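Local coordinates for protein putative glycosyltransferase (GalT1) (Streptococcus parasanguinis, PDB 4PHR) that binds UDP and, as the N-terminal GT-D-fold domain of a longer protein, probably acts as a glycosyltransferase, at residues 31-36 against 208-213; 117-122 against 224-229; 71-76 against 111-116. One frame throughout, in Å; residues are numbered along the deposited sequence.

Contact 1: 31-36 against 208-213; sequences VVRFGD and TAKVLV. With UDP (uridine-5'-diphosphate), chain B.
Val-31 meets the helix through its carbonyl, Val-213 CG1 lying 3.4 Å from Val-31 O, while its CB points away. The next residue, Val-32, points at the helix and packs tightly: CG2, set opposite the backbone N by a chi1 of 60°, comes within 3.3 Å of both CB and CG of Lys-210. Bends at chi2 and chi4 then carry the lysine past the C-terminal end of the strand, with CE 3.0 Å from Arg-33 O, and deliver its ammonium to the alpha-phosphate of UDP, NZ standing 3.0 Å from O2A. Arg-33 reaches the same diphosphate with its guanidinium edge. NH1 donates to O3B of the beta-phosphate at 2.8 Å (156°), and NH2 holds O3B at 3.2 Å and, weakly, O2A. Asp-225 bridges the two cations, OD1 to Arg-33 NH2 and OD2 to Lys-210 NZ, and Thr-117 O takes a second bond from Arg-33 NH1. Strand end and helix thus each contribute one cation to the UDP pocket. The shared acid and the phosphate oxygens would offset the two positive charges, and the several bonds to each fix how the guanidinium and ammonium are turned toward the diphosphate.

Contact 2: 117-122 against 224-229; sequences TFISRP and IDLGHI. With UDP (uridine-5'-diphosphate), chain B.
Ser-120 is the residue most deeply covered here, its CB resting 3.1 Å from Leu-226 O. A chi1 of 64° sets OG between its backbone N and carbonyl carbon, from where it donates to O2B of the UDP beta-phosphate at 2.7 Å. The carbonyl of Ser-120 faces the opposing segment too: Ile-229 CA approaches Ser-120 O at 3.5 Å in a CA-H...O contact, and the buried oxygen has no hydrogen-bond partner in the model. Ile-229 also sends its CD1 across to the ring of Pro-122, 3.9 Å from CG, the two side chains crossing at about a right angle; Phe-136 of helix 132-140 touches both.

His-228 is the main contribution of the second segment. It follows Gly-227 in a type II' turn and occupies the N-cap position of helix 229-238, an arrangement that points its backbone N at UDP O2B (2.9 Å, 165°). Its ring edge serves a second terminal oxygen, ND1 donating in plane to O1B at 2.8 Å, while UDP C5' sits over the centre of one ring face. NE2 bonds to His-250. Alongside, Arg-121 presents its guanidinium edge to O1B through NH1 (3.1 Å), its plane turned 79° from the imidazole; Glu-253 and Glu-232 form salt bridges with its NH2 and NE.

The beta-phosphate is therefore gripped by both segments at once, with two bonds to each of O1B and O2B. Arginine and helix N terminus would both be expected to favour the negative charge of the bound beta-phosphate.

Contact 3: 71-76 against 111-116; sequences KLLVCL and APFYGS
Leu-76 and Tyr-114 form the apolar centre. The leucine lays CD2 over the middle of the tyrosine ring, 3.6 Å from its centroid and only 9° off the ring normal, a clear CH-pi contact, while CD1 reaches toward the ring at CD2. Both side-chain torsions of the leucine depart from staggered values, which may reflect the close fit on the ring. Val-74 O lies at the edge of the ring, and Val-74 CG1 packs near Tyr-114 CD2.

Across the backbone from this cluster, Leu-73 holds CG anti to its own N (chi1 -177°) and thereby brings CD1 over the neighbouring chain, 3.6 Å from Gly-115 N. The same methyl meets the edge of the Phe-113 ring, 3.9 Å from CE2. Cys-75 SG lies 3.7 Å from Gly-115 CA, and with no side chain there, leucine and cysteine both press directly on the glycine.

Toward the polar edge, two backbone bonds join the strands in parallel register. Gly-115 N donates to Val-74 O at 2.9 Å, and Leu-76 N to Gly-115 O at 3.0 Å, so that Gly-115 is held through both its amide and its carbonyl. Farther out, the hydroxyl of Tyr-114 accepts a hydrogen bond from Ala-111 N (3.1 Å, 162°), tying the start of the segment to the end of the tyrosine side chain. Ser-116 OG bonds to Phe-118 N just beyond the pairing.

This short pairing makes strand 115-116 one edge of a three-stranded parallel sheet whose middle member is strand 72-76. Strand 30-33 hydrogen-bonds along the other side of that middle strand, and helix 17-27 covers Leu-73 with Tyr-23 and Ile-24.

How the contacts relate
After two N-terminal helices the chain enters strand 30-33, and contact 1 closes the long loop from it to helix 206-218. Contact 3 is nested inside that loop, linking 71-76 to 111-116 across a largely helical excursion. The chain then runs straight on into 117-122, the opening segment of contact 2, so contacts 3 and 2 stand in series. Contact 2 closes only at 224-229, beyond the helix of contact 1, and therefore crosses contact 1. Backbone bonds tie 31-36 to 71-76 on one side and Val-31 to Asp-225 on the other, joining the three-stranded and five-stranded sheets. Contacts 1 and 2 meet around the UDP diphosphate; contact 3 adds the strands beyond 30-33.

Contact 1: 31-36 against 208-213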
loop_
_atom_site.group_PDB
_atom_site.type_symbol
_atom_site.label_atom_id
_atom_site.label_comp_id
_atom_site.label_asym_id
_atom_site.label_seq_id
_atom_site.Cartn_x
_atom_site.Cartn_y
_atom_site.Cartn_z
ATOM N N VAL A 31 -4.113 -6.755 5.580
ATOM C CA VAL A 31 -3.203 -5.661 5.863
ATOM C C VAL A 31 -3.773 -4.378 5.294
ATOM O O VAL A 31 -4.112 -4.321 4.112
ATOM C CB VAL A 31 -1.813 -5.880 5.223
ATOM C CG1 VAL A 31 -0.877 -4.721 5.594
ATOM C CG2 VAL A 31 -1.222 -7.204 5.666
ATOM N N VAL A 32 -3.876 -3.352 6.138
ATOM C CA VAL A 32 -4.239 -2.017 5.678
ATOM C C VAL A 32 -3.099 -1.070 6.052
ATOM O O VAL A 32 -2.588 -1.112 7.176
ATOM C CB VAL A 32 -5.594 -1.561 6.281
ATOM C CG1 VAL A 32 -5.546 -1.521 7.799
ATOM C CG2 VAL A 32 -6.001 -0.220 5.728
ATOM N N ARG A 33 -2.689 -0.226 5.108
ATOM C CA ARG A 33 -1.550 0.669 5.336
ATOM C C ARG A 33 -1.987 2.136 5.303
ATOM O O ARG A 33 -2.686 2.565 4.392
ATOM C CB ARG A 33 -0.440 0.429 4.304
ATOM C CG ARG A 33 0.084 -1.022 4.205
ATOM C CD ARG A 33 1.083 -1.203 3.018
ATOM N NE ARG A 33 0.422 -0.715 1.819
ATOM C CZ ARG A 33 0.531 0.505 1.299
ATOM N NH1 ARG A 33 1.440 1.377 1.745
ATOM N NH2 ARG A 33 -0.256 0.835 0.289
ATOM N N PHE A 34 -1.599 2.905 6.311
ATOM C CA PHE A 34 -1.868 4.337 6.298
ATOM C C PHE A 34 -0.591 5.063 5.920
ATOM O O PHE A 34 0.429 4.917 6.588
ATOM C CB PHE A 34 -2.402 4.815 7.655
ATOM C CG PHE A 34 -3.818 4.406 7.901
ATOM C CD1 PHE A 34 -4.121 3.113 8.298
ATOM C CD2 PHE A 34 -4.853 5.301 7.686
ATOM C CE1 PHE A 34 -5.438 2.732 8.494
ATOM C CE2 PHE A 34 -6.159 4.931 7.888
ATOM C CZ PHE A 34 -6.455 3.645 8.286
ATOM N N GLY A 35 -0.652 5.835 4.837
ATOM C CA GLY A 35 0.470 6.643 4.404
ATOM C C GLY A 35 0.157 8.114 4.559
ATOM O O GLY A 35 -0.882 8.495 5.117
ATOM N N ASP A 36 1.052 8.954 4.055
ATOM C CA ASP A 36 0.873 10.392 4.198
ATOM C C ASP A 36 -0.429 10.884 3.566
ATOM O O ASP A 36 -1.101 11.742 4.122
ATOM C CB ASP A 36 2.078 11.151 3.636
ATOM C CG ASP A 36 2.290 10.894 2.171
ATOM O OD1 ASP A 36 2.220 11.861 1.375
ATOM O OD2 ASP A 36 2.512 9.715 1.826
ATOM N N THR A 208 -8.778 4.203 -1.363
ATOM C CA THR A 208 -9.894 3.293 -1.548
ATOM C C THR A 208 -9.511 1.870 -1.133
ATOM O O THR A 208 -10.344 1.114 -0.620
ATOM C CB THR A 208 -10.408 3.337 -2.995
ATOM O OG1 THR A 208 -10.796 4.681 -3.307
ATOM C CG2 THR A 208 -11.607 2.413 -3.181
ATOM N N ALA A 209 -8.248 1.512 -1.350
ATOM C CA ALA A 209 -7.747 0.187 -0.975
ATOM C C ALA A 209 -7.967 -0.107 0.508
ATOM O O ALA A 209 -8.257 -1.239 0.882
ATOM C CB ALA A 209 -6.263 0.051 -1.319
ATOM N N LYS A 210 -7.829 0.905 1.357
ATOM C CA LYS A 210 -7.916 0.670 2.796
ATOM C C LYS A 210 -9.345 0.307 3.197
ATOM O O LYS A 210 -9.573 -0.581 4.032
ATOM C CB LYS A 210 -7.410 1.875 3.582
ATOM C CG LYS A 210 -5.901 2.147 3.394
ATOM C CD LYS A 210 -5.638 2.973 2.149
ATOM C CE LYS A 210 -4.169 3.372 1.964
ATOM N NZ LYS A 210 -3.320 2.384 1.237
ATOM N N VAL A 211 -10.310 0.995 2.601
ATOM C CA VAL A 211 -11.711 0.729 2.896
ATOM C C VAL A 211 -12.080 -0.655 2.367
ATOM O O VAL A 211 -12.760 -1.432 3.043
ATOM C CB VAL A 211 -12.634 1.802 2.290
ATOM C CG1 VAL A 211 -14.094 1.546 2.693
ATOM C CG2 VAL A 211 -12.197 3.189 2.751
ATOM N N LEU A 212 -11.610 -0.965 1.163
ATOM C CA LEU A 212 -11.873 -2.268 0.565
ATOM C C LEU A 212 -11.327 -3.386 1.450
ATOM O O LEU A 212 -12.034 -4.351 1.750
ATOM C CB LEU A 212 -11.250 -2.347 -0.833
ATOM C CG LEU A 212 -11.592 -3.590 -1.659
ATOM C CD1 LEU A 212 -13.098 -3.688 -1.850
ATOM C CD2 LEU A 212 -10.877 -3.571 -3.006
ATOM N N VAL A 213 -10.073 -3.264 1.878
ATOM C CA VAL A 213 -9.479 -4.298 2.728
ATOM C C VAL A 213 -10.261 -4.454 4.040
ATOM O O VAL A 213 -10.546 -5.566 4.480
ATOM C CB VAL A 213 -7.976 -4.021 2.992
ATOM C CG1 VAL A 213 -7.449 -4.906 4.119
ATOM C CG2 VAL A 213 -7.168 -4.235 1.704
HETATM N N1 UDP B . -4.516 4.024 -7.421
HETATM C C2 UDP B . -5.531 3.771 -8.311
HETATM N N3 UDP B . -6.710 4.472 -8.222
HETATM C C4 UDP B . -6.887 5.422 -7.244
HETATM C C5 UDP B . -5.861 5.679 -6.335
HETATM C C6 UDP B . -4.632 5.062 -6.542
HETATM O O2 UDP B . -5.385 2.941 -9.208
HETATM O O4 UDP B . -7.975 6.004 -7.187
HETATM C "C1'" UDP B . -3.297 3.204 -7.488
HETATM C "C2'" UDP B . -2.036 3.785 -8.069
HETATM O "O2'" UDP B . -2.066 3.732 -9.480
HETATM C "C3'" UDP B . -1.001 2.851 -7.482
HETATM C "C4'" UDP B . -1.578 2.521 -6.115
HETATM O "O4'" UDP B . -2.953 2.910 -6.149
HETATM O "O3'" UDP B . -0.937 1.663 -8.241
HETATM C "C5'" UDP B . -0.840 3.244 -4.995
HETATM O "O5'" UDP B . -1.485 2.948 -3.763
HETATM P PA UDP B . -0.992 3.577 -2.365
HETATM O O1A UDP B . -1.206 5.037 -2.379
HETATM O O2A UDP B . -1.698 2.818 -1.305
HETATM O O3A UDP B . 0.596 3.263 -2.414
HETATM P PB UDP B . 1.796 3.430 -1.323
HETATM O O1B UDP B . 2.581 4.618 -1.772
HETATM O O2B UDP B . 2.564 2.171 -1.463
HETATM O O3B UDP B . 1.197 3.637 0.034
#

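Contact 2: 117-122 against 224-229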
loop_
_atom_site.group_PDB
_atom_site.type_symbol
_atom_site.label_atom_id
_atom_site.label_comp_id
_atom_site.label_asym_id
_atom_site.label_seq_id
_atom_site.Cartn_x
_atom_site.Cartn_y
_atom_site.Cartn_z
ATOM N N THR A 117 3.814 0.518 7.017
ATOM C CA THR A 117 3.279 0.974 5.741
ATOM C C THR A 117 4.294 0.751 4.624
ATOM O O THR A 117 3.929 0.654 3.441
ATOM C CB THR A 117 2.863 2.441 5.881
ATOM O OG1 THR A 117 1.704 2.467 6.705
ATOM C CG2 THR A 117 2.561 3.136 4.542
ATOM N N PHE A 118 5.570 0.644 4.991
ATOM C CA PHE A 118 6.627 0.451 4.002
ATOM C C PHE A 118 6.800 -1.000 3.535
ATOM O O PHE A 118 7.755 -1.309 2.826
ATOM C CB PHE A 118 7.960 1.041 4.487
ATOM C CG PHE A 118 7.897 2.510 4.807
ATOM C CD1 PHE A 118 6.912 3.326 4.263
ATOM C CD2 PHE A 118 8.836 3.079 5.659
ATOM C CE1 PHE A 118 6.864 4.681 4.566
ATOM C CE2 PHE A 118 8.798 4.432 5.964
ATOM C CZ PHE A 118 7.818 5.237 5.410
ATOM N N ILE A 119 5.888 -1.901 3.894
ATOM C CA ILE A 119 5.935 -3.216 3.251
ATOM C C ILE A 119 5.766 -3.088 1.731
ATOM O O ILE A 119 6.198 -3.967 0.981
ATOM C CB ILE A 119 4.928 -4.256 3.824
ATOM C CG1 ILE A 119 3.484 -3.798 3.666
ATOM C CG2 ILE A 119 5.245 -4.595 5.275
ATOM C CD1 ILE A 119 2.485 -4.926 3.829
ATOM N N SER A 120 5.167 -1.985 1.273
ATOM C CA SER A 120 5.017 -1.743 -0.164
ATOM C C SER A 120 6.191 -0.938 -0.718
ATOM O O SER A 120 6.279 -0.727 -1.923
ATOM C CB SER A 120 3.712 -0.999 -0.466
ATOM O OG SER A 120 3.742 0.288 0.133
ATOM N N ARG A 121 7.088 -0.498 0.170
ATOM C CA ARG A 121 8.144 0.461 -0.182
ATOM C C ARG A 121 9.518 -0.012 0.326
ATOM O O ARG A 121 10.137 0.631 1.172
ATOM C CB ARG A 121 7.812 1.841 0.408
ATOM C CG ARG A 121 6.376 2.337 0.184
ATOM C CD ARG A 121 6.025 2.467 -1.291
ATOM N NE ARG A 121 7.015 3.272 -1.994
ATOM C CZ ARG A 121 6.767 4.433 -2.582
ATOM N NH1 ARG A 121 5.540 4.940 -2.586
ATOM N NH2 ARG A 121 7.756 5.074 -3.191
ATOM N N PRO A 122 10.001 -1.146 -0.191
ATOM C CA PRO A 122 11.146 -1.813 0.438
ATOM C C PRO A 122 12.503 -1.466 -0.164
ATOM O O PRO A 122 13.451 -2.207 0.087
ATOM C CB PRO A 122 10.859 -3.303 0.177
ATOM C CG PRO A 122 9.526 -3.355 -0.582
ATOM C CD PRO A 122 9.367 -2.011 -1.194
ATOM N N ILE A 224 -4.744 -7.901 1.132
ATOM C CA ILE A 224 -3.496 -7.224 1.451
ATOM C C ILE A 224 -3.316 -5.971 0.605
ATOM O O ILE A 224 -3.242 -6.031 -0.618
ATOM C CB ILE A 224 -2.283 -8.167 1.252
ATOM C CG1 ILE A 224 -2.474 -9.466 2.050
ATOM C CG2 ILE A 224 -0.980 -7.482 1.644
ATOM C CD1 ILE A 224 -1.337 -10.457 1.869
ATOM N N ASP A 225 -3.243 -4.838 1.279
ATOM C CA ASP A 225 -3.023 -3.539 0.646
ATOM C C ASP A 225 -1.538 -3.424 0.285
ATOM O O ASP A 225 -0.696 -3.280 1.179
ATOM C CB ASP A 225 -3.420 -2.484 1.688
ATOM C CG ASP A 225 -3.041 -1.075 1.304
ATOM O OD1 ASP A 225 -2.595 -0.834 0.160
ATOM O OD2 ASP A 225 -3.234 -0.188 2.174
ATOM N N LEU A 226 -1.215 -3.511 -1.010
ATOM C CA LEU A 226 0.184 -3.496 -1.456
ATOM C C LEU A 226 0.622 -2.244 -2.222
ATOM O O LEU A 226 1.780 -2.147 -2.628
ATOM C CB LEU A 226 0.509 -4.737 -2.293
ATOM C CG LEU A 226 0.615 -6.072 -1.542
ATOM C CD1 LEU A 226 0.910 -7.212 -2.511
ATOM C CD2 LEU A 226 1.678 -5.981 -0.452
ATOM N N GLY A 227 -0.295 -1.305 -2.442
ATOM C CA GLY A 227 0.063 0.013 -2.943
ATOM C C GLY A 227 1.040 0.026 -4.105
ATOM O O GLY A 227 0.779 -0.563 -5.152
ATOM N N HIS A 228 2.170 0.704 -3.906
ATOM C CA HIS A 228 3.164 0.956 -4.962
ATOM C C HIS A 228 4.248 -0.121 -5.097
ATOM O O HIS A 228 5.345 0.147 -5.615
ATOM C CB HIS A 228 3.802 2.335 -4.756
ATOM C CG HIS A 228 3.000 3.463 -5.329
ATOM N ND1 HIS A 228 2.609 4.555 -4.586
ATOM C CD2 HIS A 228 2.539 3.677 -6.584
ATOM C CE1 HIS A 228 1.944 5.397 -5.359
ATOM N NE2 HIS A 228 1.890 4.889 -6.578
ATOM N N ILE A 229 3.959 -1.336 -4.640
ATOM C CA ILE A 229 4.971 -2.394 -4.664
ATOM C C ILE A 229 5.593 -2.581 -6.057
ATOM O O ILE A 229 6.790 -2.838 -6.183
ATOM C CB ILE A 229 4.423 -3.752 -4.126
ATOM C CG1 ILE A 229 5.566 -4.753 -3.968
ATOM C CG2 ILE A 229 3.307 -4.296 -5.015
ATOM C CD1 ILE A 229 6.615 -4.290 -2.980
HETATM N N1 UDP B . -4.516 4.024 -7.421
HETATM C C2 UDP B . -5.531 3.771 -8.311
HETATM N N3 UDP B . -6.710 4.472 -8.222
HETATM C C4 UDP B . -6.887 5.422 -7.244
HETATM C C5 UDP B . -5.861 5.679 -6.335
HETATM C C6 UDP B . -4.632 5.062 -6.542
HETATM O O2 UDP B . -5.385 2.941 -9.208
HETATM O O4 UDP B . -7.975 6.004 -7.187
HETATM C "C1'" UDP B . -3.297 3.204 -7.488
HETATM C "C2'" UDP B . -2.036 3.785 -8.069
HETATM O "O2'" UDP B . -2.066 3.732 -9.480
HETATM C "C3'" UDP B . -1.001 2.851 -7.482
HETATM C "C4'" UDP B . -1.578 2.521 -6.115
HETATM O "O4'" UDP B . -2.953 2.910 -6.149
HETATM O "O3'" UDP B . -0.937 1.663 -8.241
HETATM C "C5'" UDP B . -0.840 3.244 -4.995
HETATM O "O5'" UDP B . -1.485 2.948 -3.763
HETATM P PA UDP B . -0.992 3.577 -2.365
HETATM O O1A UDP B . -1.206 5.037 -2.379
HETATM O O2A UDP B . -1.698 2.818 -1.305
HETATM O O3A UDP B . 0.596 3.263 -2.414
HETATM P PB UDP B . 1.796 3.430 -1.323
HETATM O O1B UDP B . 2.581 4.618 -1.772
HETATM O O2B UDP B . 2.564 2.171 -1.463
HETATM O O3B UDP B . 1.197 3.637 0.034
#

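Contact 3: 71-76 against 111-116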
loop_
_atom_site.group_PDB
_atom_site.type_symbol
_atom_site.label_atom_id
_atom_site.label_comp_id
_atom_site.label_asym_id
_atom_site.label_seq_id
_atom_site.Cartn_x
_atom_site.Cartn_y
_atom_site.Cartn_z
ATOM N N LYS A 71 -6.478 -11.219 12.459
ATOM C CA LYS A 71 -7.251 -10.998 11.232
ATOM C C LYS A 71 -6.753 -9.835 10.383
ATOM O O LYS A 71 -6.910 -9.850 9.160
ATOM C CB LYS A 71 -8.725 -10.753 11.550
ATOM C CG LYS A 71 -9.441 -11.915 12.215
ATOM C CD LYS A 71 -10.939 -11.825 11.960
ATOM C CE LYS A 71 -11.729 -12.743 12.880
ATOM N NZ LYS A 71 -11.760 -12.231 14.281
ATOM N N LEU A 72 -6.174 -8.828 11.027
ATOM C CA LEU A 72 -5.827 -7.590 10.338
ATOM C C LEU A 72 -4.658 -6.894 11.008
ATOM O O LEU A 72 -4.648 -6.697 12.223
ATOM C CB LEU A 72 -7.027 -6.645 10.320
ATOM C CG LEU A 72 -6.789 -5.258 9.720
ATOM C CD1 LEU A 72 -6.602 -5.375 8.226
ATOM C CD2 LEU A 72 -7.951 -4.333 10.047
ATOM N N LEU A 73 -3.671 -6.520 10.206
ATOM C CA LEU A 73 -2.561 -5.700 10.658
ATOM C C LEU A 73 -2.780 -4.287 10.129
ATOM O O LEU A 73 -2.904 -4.080 8.914
ATOM C CB LEU A 73 -1.242 -6.259 10.126
ATOM C CG LEU A 73 0.054 -5.573 10.564
ATOM C CD1 LEU A 73 0.212 -5.619 12.078
ATOM C CD2 LEU A 73 1.255 -6.211 9.872
ATOM N N VAL A 74 -2.846 -3.324 11.045
ATOM C CA VAL A 74 -2.975 -1.916 10.689
ATOM C C VAL A 74 -1.584 -1.296 10.715
ATOM O O VAL A 74 -0.867 -1.440 11.704
ATOM C CB VAL A 74 -3.912 -1.176 11.669
ATOM C CG1 VAL A 74 -3.984 0.311 11.326
ATOM C CG2 VAL A 74 -5.310 -1.804 11.655
ATOM N N CYS A 75 -1.205 -0.612 9.632
ATOM C CA CYS A 75 0.180 -0.167 9.453
ATOM C C CYS A 75 0.316 1.348 9.420
ATOM O O CYS A 75 -0.579 2.044 8.941
ATOM C CB CYS A 75 0.760 -0.734 8.152
ATOM S SG CYS A 75 0.711 -2.524 8.039
ATOM N N LEU A 76 1.458 1.839 9.911
ATOM C CA LEU A 76 1.822 3.254 9.848
ATOM C C LEU A 76 3.197 3.402 9.209
ATOM O O LEU A 76 3.962 2.440 9.140
ATOM C CB LEU A 76 1.910 3.828 11.258
ATOM C CG LEU A 76 0.653 4.455 11.857
ATOM C CD1 LEU A 76 -0.614 3.777 11.431
ATOM C CD2 LEU A 76 0.783 4.521 13.386
ATOM N N ALA A 111 -2.379 2.336 19.727
ATOM C CA ALA A 111 -2.327 0.877 19.772
ATOM C C ALA A 111 -0.966 0.401 20.278
ATOM O O ALA A 111 0.026 1.121 20.165
ATOM C CB ALA A 111 -2.625 0.290 18.396
ATOM N N PRO A 112 -0.911 -0.818 20.838
ATOM C CA PRO A 112 0.356 -1.368 21.338
ATOM C C PRO A 112 1.424 -1.514 20.251
ATOM O O PRO A 112 2.610 -1.377 20.538
ATOM C CB PRO A 112 -0.045 -2.739 21.904
ATOM C CG PRO A 112 -1.393 -3.034 21.315
ATOM C CD PRO A 112 -2.051 -1.706 21.124
ATOM N N PHE A 113 1.004 -1.788 19.021
ATOM C CA PHE A 113 1.934 -1.881 17.900
ATOM C C PHE A 113 1.200 -1.675 16.589
ATOM O O PHE A 113 -0.016 -1.851 16.514
ATOM C CB PHE A 113 2.634 -3.242 17.877
ATOM C CG PHE A 113 1.717 -4.388 17.556
ATOM C CD1 PHE A 113 1.051 -5.065 18.566
ATOM C CD2 PHE A 113 1.521 -4.790 16.242
ATOM C CE1 PHE A 113 0.204 -6.119 18.270
ATOM C CE2 PHE A 113 0.678 -5.844 15.942
ATOM C CZ PHE A 113 0.016 -6.509 16.956
ATOM N N TYR A 114 1.958 -1.300 15.563
ATOM C CA TYR A 114 1.449 -1.190 14.199
ATOM C C TYR A 114 2.374 -1.951 13.278
ATOM O O TYR A 114 3.541 -2.141 13.604
ATOM C CB TYR A 114 1.401 0.281 13.767
ATOM C CG TYR A 114 0.392 1.088 14.553
ATOM C CD1 TYR A 114 0.755 1.734 15.729
ATOM C CD2 TYR A 114 -0.930 1.184 14.128
ATOM C CE1 TYR A 114 -0.173 2.465 16.458
ATOM C CE2 TYR A 114 -1.860 1.913 14.840
ATOM C CZ TYR A 114 -1.477 2.548 16.010
ATOM O OH TYR A 114 -2.391 3.275 16.735
ATOM N N GLY A 115 1.861 -2.392 12.132
ATOM C CA GLY A 115 2.720 -2.902 11.082
ATOM C C GLY A 115 3.342 -1.743 10.323
ATOM O O GLY A 115 3.031 -0.584 10.597
ATOM N N SER A 116 4.208 -2.051 9.359
ATOM C CA SER A 116 4.862 -1.023 8.559
ATOM C C SER A 116 4.170 -0.741 7.232
ATOM O O SER A 116 4.005 -1.630 6.401
ATOM C CB SER A 116 6.302 -1.425 8.255
ATOM O OG SER A 116 6.923 -0.439 7.443
#